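Local coordinates for foldase protein PrsA 2 (Bacillus anthracis, PDB 6VJ4) that catalyses cis-trans isomerisation of peptidyl-prolyl bonds, helps secreted proteins fold outside the cell and is important for secretion of the protective antigen, at residues M164-A172 against V184-I193; D104-H114 against G153-G162. All blocks are in the same frame, centred on the assembly; numbering follows the deposited sequence. Where two conformers were deposited one is given.

Contact 1. Residues M164-A172 against V184-I193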
# COMPACT_ATOMS: atom_id res chain seq x y z
N MSE A 164 13.24 19.45 -25.25
CA MSE A 164 12.00 19.22 -25.98
C MSE A 164 11.52 17.80 -25.68
O MSE A 164 12.18 17.06 -24.95
CB MSE A 164 12.23 19.39 -27.48
CG MSE A 164 12.78 20.73 -27.90
SE MSE A 164 11.50 22.17 -27.58
CE MSE A 164 10.12 22.12 -28.99
N THR A 165 10.35 17.45 -26.22
CA THR A 165 9.82 16.10 -26.05
C THR A 165 10.74 15.12 -26.77
O THR A 165 11.36 15.48 -27.76
CB THR A 165 8.38 15.97 -26.57
OG1 THR A 165 8.40 16.13 -27.99
CG2 THR A 165 7.44 16.97 -25.94
N PRO A 166 10.88 13.88 -26.27
CA PRO A 166 11.75 12.88 -26.91
C PRO A 166 11.40 12.69 -28.39
O PRO A 166 12.31 12.56 -29.19
CB PRO A 166 11.50 11.58 -26.13
CG PRO A 166 10.90 12.01 -24.81
CD PRO A 166 10.27 13.37 -25.03
N GLU A 167 10.10 12.65 -28.72
CA GLU A 167 9.68 12.49 -30.14
C GLU A 167 10.25 13.64 -30.98
O GLU A 167 10.77 13.38 -32.08
CB GLU A 167 8.15 12.49 -30.26
CG GLU A 167 7.48 11.31 -29.59
CD GLU A 167 7.27 11.38 -28.08
OE1 GLU A 167 7.60 12.40 -27.44
OE2 GLU A 167 6.75 10.38 -27.54
N PHE A 168 10.13 14.86 -30.47
CA PHE A 168 10.62 16.02 -31.24
C PHE A 168 12.15 15.94 -31.35
O PHE A 168 12.71 16.12 -32.42
CB PHE A 168 10.27 17.31 -30.52
CG PHE A 168 10.67 18.55 -31.26
CD1 PHE A 168 11.96 19.04 -31.17
CD2 PHE A 168 9.74 19.27 -32.00
CE1 PHE A 168 12.33 20.19 -31.85
CE2 PHE A 168 10.12 20.43 -32.66
CZ PHE A 168 11.41 20.88 -32.60
N GLU A 169 12.78 15.65 -30.22
CA GLU A 169 14.26 15.62 -30.15
C GLU A 169 14.81 14.55 -31.11
O GLU A 169 15.81 14.85 -31.79
CB GLU A 169 14.71 15.32 -28.73
CG GLU A 169 16.22 15.19 -28.63
CD GLU A 169 16.77 15.16 -27.22
OE1 GLU A 169 16.13 15.74 -26.30
OE2 GLU A 169 17.84 14.55 -27.04
N THR A 170 14.20 13.36 -31.11
CA THR A 170 14.67 12.24 -31.94
C THR A 170 14.68 12.67 -33.41
O THR A 170 15.68 12.43 -34.12
CB THR A 170 13.85 10.98 -31.71
OG1 THR A 170 14.11 10.57 -30.36
CG2 THR A 170 14.20 9.87 -32.68
N ALA A 171 13.60 13.33 -33.83
CA ALA A 171 13.51 13.77 -35.23
C ALA A 171 14.50 14.89 -35.53
O ALA A 171 15.15 14.84 -36.61
CB ALA A 171 12.09 14.22 -35.51
N ALA A 172 14.60 15.87 -34.64
CA ALA A 172 15.46 17.05 -34.87
C ALA A 172 16.92 16.63 -35.06
O ALA A 172 17.59 17.16 -35.95
CB ALA A 172 15.30 18.02 -33.72
N VAL A 184 6.09 15.05 -37.66
CA VAL A 184 6.56 14.32 -36.46
C VAL A 184 5.47 14.38 -35.40
O VAL A 184 5.17 15.50 -34.92
CB VAL A 184 7.87 14.94 -35.94
CG1 VAL A 184 8.33 14.25 -34.67
CG2 VAL A 184 8.94 14.93 -37.01
N GLN A 185 4.95 13.22 -35.02
CA GLN A 185 3.89 13.20 -34.00
C GLN A 185 4.51 13.33 -32.62
O GLN A 185 5.57 12.70 -32.37
CB GLN A 185 3.05 11.92 -34.07
CG GLN A 185 1.81 12.01 -33.21
CD GLN A 185 1.01 10.73 -33.25
OE1 GLN A 185 1.57 9.64 -33.28
NE2 GLN A 185 -0.30 10.86 -33.21
N SER A 186 3.92 14.19 -31.80
CA SER A 186 4.33 14.32 -30.38
C SER A 186 3.05 14.49 -29.57
O SER A 186 1.96 14.61 -30.15
CB SER A 186 5.28 15.46 -30.16
OG SER A 186 4.55 16.66 -29.98
N PRO A 187 3.11 14.46 -28.23
CA PRO A 187 1.91 14.66 -27.42
C PRO A 187 1.26 16.03 -27.69
O PRO A 187 0.11 16.19 -27.39
CB PRO A 187 2.43 14.56 -25.97
CG PRO A 187 3.71 13.75 -26.09
CD PRO A 187 4.30 14.17 -27.42
N ASN A 188 2.02 16.96 -28.28
CA ASN A 188 1.56 18.35 -28.57
C ASN A 188 0.84 18.41 -29.93
O ASN A 188 0.09 19.38 -30.17
CB ASN A 188 2.75 19.31 -28.52
CG ASN A 188 3.52 19.21 -27.22
OD1 ASN A 188 4.75 19.20 -27.21
ND2 ASN A 188 2.80 19.10 -26.11
N GLY A 189 1.03 17.42 -30.79
CA GLY A 189 0.38 17.42 -32.12
C GLY A 189 1.36 16.96 -33.18
O GLY A 189 2.11 16.02 -32.90
N TYR A 190 1.37 17.60 -34.35
CA TYR A 190 2.32 17.21 -35.41
C TYR A 190 3.24 18.39 -35.69
O TYR A 190 2.74 19.53 -35.89
CB TYR A 190 1.61 16.81 -36.71
CG TYR A 190 0.85 15.53 -36.59
CD1 TYR A 190 1.47 14.31 -36.81
CD2 TYR A 190 -0.48 15.54 -36.20
CE1 TYR A 190 0.77 13.12 -36.66
CE2 TYR A 190 -1.19 14.36 -36.05
CZ TYR A 190 -0.56 13.15 -36.27
OH TYR A 190 -1.26 11.99 -36.13
N HIS A 191 4.55 18.10 -35.78
CA HIS A 191 5.55 19.16 -36.00
C HIS A 191 6.19 19.01 -37.36
O HIS A 191 6.43 17.87 -37.80
CB HIS A 191 6.72 19.08 -35.00
CG HIS A 191 6.34 19.07 -33.57
ND1 HIS A 191 6.44 20.19 -32.77
CD2 HIS A 191 5.88 18.08 -32.78
CE1 HIS A 191 6.05 19.90 -31.56
NE2 HIS A 191 5.69 18.61 -31.53
N ILE A 192 6.39 20.14 -38.02
CA ILE A 192 7.30 20.19 -39.17
C ILE A 192 8.53 20.90 -38.61
O ILE A 192 8.39 22.04 -38.10
CB ILE A 192 6.71 20.89 -40.39
CG1 ILE A 192 5.48 20.13 -40.90
CG2 ILE A 192 7.75 21.02 -41.47
CD1 ILE A 192 5.76 18.72 -41.36
N ILE A 193 9.69 20.24 -38.67
CA ILE A 193 10.91 20.75 -38.00
C ILE A 193 11.97 21.10 -39.04
O ILE A 193 12.13 20.34 -40.05
CB ILE A 193 11.46 19.69 -37.02
CG1 ILE A 193 10.40 19.15 -36.07
CG2 ILE A 193 12.69 20.22 -36.29
CD1 ILE A 193 10.85 17.95 -35.24
O HOH W 1 6.67 18.03 -28.78
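Thr165 OG1 takes a capping bond from Phe168 N (3.3 Å) and lies 2.7 Å from a water that donates to Asn188 OD1, joining the N-cap of helix 166-174 to the turn between strands 184-186 and 189-198 of the parvulin-type isomerase domain. Threonine suits the N-cap because OG1 can accept the Phe168 N-H, while its methyl CG2 meets Asn188 OD1, the two side chains coming from opposite directions. In the turn, Ser186 OG accepts from Asn188 N, an ST turn, and also hydrogen-bonds His191 NE2 (2.7 Å) at the edge of the imidazole. This holds the ring so that it offers a face to the helix. Phe168 meets that face edge-on, CD2 foremost, in a T-shaped pair with centroids 5.0 Å apart and planes at 81°. With CG anti to the backbone N (chi1 -178°), the phenyl is swung from the helix into this site, where Ile193 CD1 covers one face, 3.8 Å from its centroid, and the selenomethionine methyl of Met164 the other. The other ring nitrogen, His191 ND1, bonds His114, a histidine pair that probably lies in the active-site cleft, as in related parvulins. Further along the helix, the small Ala171 permits close approach, its CB resting 3.6 Å from Val184 CG2.

Contact 2. Residues D104-H114 against G153-G162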
# COMPACT_ATOMS: atom_id res chain seq x y z
N ASP A 104 23.22 9.48 -22.47
CA ASP A 104 22.10 9.61 -23.44
C ASP A 104 21.80 11.08 -23.75
O ASP A 104 21.07 11.32 -24.74
CB ASP A 104 20.82 8.94 -22.94
CG ASP A 104 20.88 7.42 -22.91
OD1 ASP A 104 21.81 6.85 -23.55
OD2 ASP A 104 20.00 6.82 -22.24
N HIS A 105 22.28 12.00 -22.92
CA HIS A 105 22.04 13.45 -23.13
C HIS A 105 23.33 14.13 -23.62
O HIS A 105 23.35 15.34 -23.64
CB HIS A 105 21.49 14.10 -21.86
CG HIS A 105 20.09 13.69 -21.54
ND1 HIS A 105 19.78 12.43 -21.07
CD2 HIS A 105 18.92 14.36 -21.66
CE1 HIS A 105 18.48 12.34 -20.90
NE2 HIS A 105 17.93 13.51 -21.25
N TYR A 106 24.34 13.34 -23.98
CA TYR A 106 25.59 13.93 -24.52
C TYR A 106 25.39 14.15 -26.01
O TYR A 106 25.63 13.24 -26.83
CB TYR A 106 26.80 13.05 -24.23
CG TYR A 106 28.08 13.55 -24.82
CD1 TYR A 106 28.68 14.72 -24.36
CD2 TYR A 106 28.75 12.82 -25.78
CE1 TYR A 106 29.89 15.15 -24.88
CE2 TYR A 106 29.96 13.24 -26.30
CZ TYR A 106 30.54 14.42 -25.86
OH TYR A 106 31.73 14.82 -26.40
N LYS A 107 24.88 15.33 -26.32
CA LYS A 107 24.58 15.74 -27.71
C LYS A 107 24.86 17.22 -27.86
O LYS A 107 24.77 17.99 -26.90
CB LYS A 107 23.12 15.50 -28.05
CG LYS A 107 22.61 14.09 -27.87
CD LYS A 107 21.18 13.94 -28.34
CE LYS A 107 20.60 12.61 -27.95
NZ LYS A 107 19.18 12.48 -28.37
N PRO A 108 25.20 17.67 -29.07
CA PRO A 108 25.42 19.09 -29.30
C PRO A 108 24.14 19.90 -29.10
O PRO A 108 23.06 19.36 -29.33
CB PRO A 108 25.83 19.19 -30.77
CG PRO A 108 25.44 17.87 -31.39
CD PRO A 108 25.31 16.85 -30.29
N GLU A 109 24.29 21.12 -28.59
CA GLU A 109 23.17 22.07 -28.53
C GLU A 109 22.76 22.32 -29.99
O GLU A 109 23.66 22.45 -30.85
CB GLU A 109 23.69 23.30 -27.79
CG GLU A 109 22.65 24.27 -27.30
CD GLU A 109 23.22 25.43 -26.48
OE1 GLU A 109 24.43 25.43 -26.19
OE2 GLU A 109 22.44 26.32 -26.15
N ILE A 110 21.46 22.34 -30.26
CA ILE A 110 20.98 22.57 -31.65
C ILE A 110 19.97 23.71 -31.67
O ILE A 110 19.34 24.00 -30.64
CB ILE A 110 20.35 21.32 -32.28
CG1 ILE A 110 19.28 20.70 -31.40
CG2 ILE A 110 21.43 20.31 -32.64
CD1 ILE A 110 18.41 19.66 -32.11
N LYS A 111 19.87 24.34 -32.83
CA LYS A 111 18.85 25.37 -33.03
C LYS A 111 17.91 24.83 -34.10
O LYS A 111 18.37 24.23 -35.07
CB LYS A 111 19.46 26.70 -33.46
CG LYS A 111 18.45 27.81 -33.64
CD LYS A 111 19.09 29.15 -33.88
CE LYS A 111 19.91 29.21 -35.14
NZ LYS A 111 20.25 30.63 -35.45
N ALA A 112 16.62 25.01 -33.86
CA ALA A 112 15.64 24.54 -34.85
C ALA A 112 14.45 25.49 -34.87
O ALA A 112 14.20 26.22 -33.89
CB ALA A 112 15.15 23.15 -34.51
N SER A 113 13.74 25.42 -35.97
CA SER A 113 12.42 26.08 -36.06
C SER A 113 11.37 25.00 -36.21
O SER A 113 11.70 23.89 -36.69
CB SER A 113 12.32 27.06 -37.21
OG SER A 113 13.29 28.08 -37.06
N HIS A 114 10.12 25.29 -35.87
CA HIS A 114 9.08 24.27 -36.12
C HIS A 114 7.74 24.96 -36.35
O HIS A 114 7.57 26.17 -35.99
CB HIS A 114 8.95 23.23 -35.00
CG HIS A 114 8.24 23.67 -33.77
ND1 HIS A 114 7.37 22.83 -33.08
CD2 HIS A 114 8.26 24.84 -33.07
CE1 HIS A 114 6.90 23.47 -32.02
NE2 HIS A 114 7.40 24.71 -31.99
N GLY A 153 8.67 33.21 -36.25
CA GLY A 153 8.77 32.40 -37.47
C GLY A 153 9.08 30.94 -37.14
O GLY A 153 9.63 30.21 -38.00
N GLY A 154 8.70 30.51 -35.94
CA GLY A 154 8.91 29.10 -35.53
C GLY A 154 10.26 28.86 -34.88
O GLY A 154 10.45 27.74 -34.39
N ASP A 155 11.11 29.89 -34.77
CA ASP A 155 12.47 29.70 -34.18
C ASP A 155 12.37 29.38 -32.68
O ASP A 155 11.72 30.14 -31.94
CB ASP A 155 13.33 30.95 -34.41
CG ASP A 155 14.71 30.87 -33.78
OD1 ASP A 155 15.28 29.76 -33.71
OD2 ASP A 155 15.20 31.94 -33.35
N LEU A 156 13.01 28.29 -32.25
CA LEU A 156 13.03 27.83 -30.84
C LEU A 156 14.33 28.28 -30.19
O LEU A 156 14.44 28.15 -28.96
CB LEU A 156 12.97 26.30 -30.82
CG LEU A 156 11.65 25.70 -31.27
CD1 LEU A 156 11.80 24.23 -31.60
CD2 LEU A 156 10.58 25.91 -30.21
N GLY A 157 15.26 28.80 -31.00
CA GLY A 157 16.61 29.15 -30.50
C GLY A 157 17.40 27.88 -30.21
O GLY A 157 16.92 26.79 -30.54
N TYR A 158 18.59 28.04 -29.63
CA TYR A 158 19.41 26.86 -29.25
C TYR A 158 18.85 26.21 -27.99
O TYR A 158 18.48 26.93 -27.02
CB TYR A 158 20.86 27.28 -29.04
CG TYR A 158 21.63 27.36 -30.33
CD1 TYR A 158 22.16 26.22 -30.91
CD2 TYR A 158 21.79 28.57 -31.00
CE1 TYR A 158 22.83 26.26 -32.12
CE2 TYR A 158 22.49 28.63 -32.20
CZ TYR A 158 23.01 27.47 -32.75
OH TYR A 158 23.62 27.50 -33.97
N PHE A 159 18.84 24.88 -27.98
CA PHE A 159 18.39 24.10 -26.80
C PHE A 159 19.24 22.84 -26.69
O PHE A 159 19.81 22.37 -27.69
CB PHE A 159 16.90 23.78 -26.89
CG PHE A 159 16.50 23.06 -28.15
CD1 PHE A 159 16.13 23.77 -29.28
CD2 PHE A 159 16.48 21.68 -28.20
CE1 PHE A 159 15.77 23.11 -30.44
CE2 PHE A 159 16.12 21.01 -29.36
CZ PHE A 159 15.77 21.73 -30.48
N HIS A 160 19.33 22.32 -25.47
CA HIS A 160 20.10 21.08 -25.24
C HIS A 160 19.18 19.85 -25.25
O HIS A 160 17.96 19.97 -25.11
CB HIS A 160 20.83 21.17 -23.89
CG HIS A 160 22.01 22.09 -23.87
ND1 HIS A 160 23.30 21.65 -24.12
CD2 HIS A 160 22.11 23.42 -23.60
CE1 HIS A 160 24.14 22.67 -24.01
NE2 HIS A 160 23.43 23.76 -23.71
N SER A 161 19.81 18.69 -25.34
CA SER A 161 19.10 17.40 -25.23
C SER A 161 18.30 17.40 -23.92
O SER A 161 18.85 17.84 -22.87
CB SER A 161 20.12 16.27 -25.24
OG SER A 161 19.49 15.02 -25.09
N GLY A 162 17.05 16.95 -23.96
CA GLY A 162 16.18 16.92 -22.78
C GLY A 162 15.25 18.12 -22.71
O GLY A 162 14.29 18.05 -21.92
O HOH W 2 22.61 19.01 -25.61
O HOH W 3 23.51 29.85 -35.24
O HOH W 4 15.69 28.40 -36.15
O HOH W 5 12.30 30.03 -38.55
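Ile110 and Phe159 form an antiparallel hydrogen-bonded pair, Ile110 N giving to Phe159 O (3.1 Å) and Phe159 N to Ile110 O (2.8 Å). Beyond them the register slips by one residue. Leu156 N bonds Ala112 O and His114 N bonds Gly154 O, but Ala112 N and Gly157 O are buried without a partner. An Asx turn, in which Asp155 OD1 accepts from Gly157 N, shapes this irregular stretch; Gly157 suits its positive phi. Gly154, lacking a side chain, lets its backbone lie close against His114.

Aliphatic groups over rings provide the second kind of contact. Lys111 CB sits 3.5 Å from the Tyr158 ring centroid, almost on the normal, and in one of the two His160 conformers Glu109 CG lies over the imidazole, with the carboxylate stacked at 27° to it. Ile110 CG1 adopts the position between the backbone N and the carbonyl carbon (chi1 52°), which lays it over the Phe159 ring.

Water forms the third kind. Ser113 OG accepts from one water that also donates to Asp155 OD1, and donates to another (both 2.6 Å) that bonds Gly153 O.

Strand 155-159 is one of the two edge strands of the parvulin sheet, beside 110-117, which pairs on its far edge with 189-198. Leu156 packs on Phe168 of helix 166-174, Ile110 reaches Ala172 of that helix, and His105 leans on helix 204-220.

How the contacts relate
From the N terminus, helix 99-104 leads into 104-114, and the chain then passes through helices 120-131, 136-143 and 147-150 before 153-162 returns to close the 38-residue loop of contact 2. Almost at once 164-172 begins contact 1, whose shorter loop closes when 184-193 comes back. The two contacts are therefore in series, neither nested nor crossed. Strands 110-117 and 189-198, one from each, are neighbours in the sheet, so edge strand 155-159 and helix 166-174 are anchored to one framework. In one of its two conformers, Glu169 probably bridges the contacts by hydrogen bonds: Glu169 OE2 lies 2.6 Å from Ser161 OG and Glu169 OE1 2.8 Å from Gly162 N.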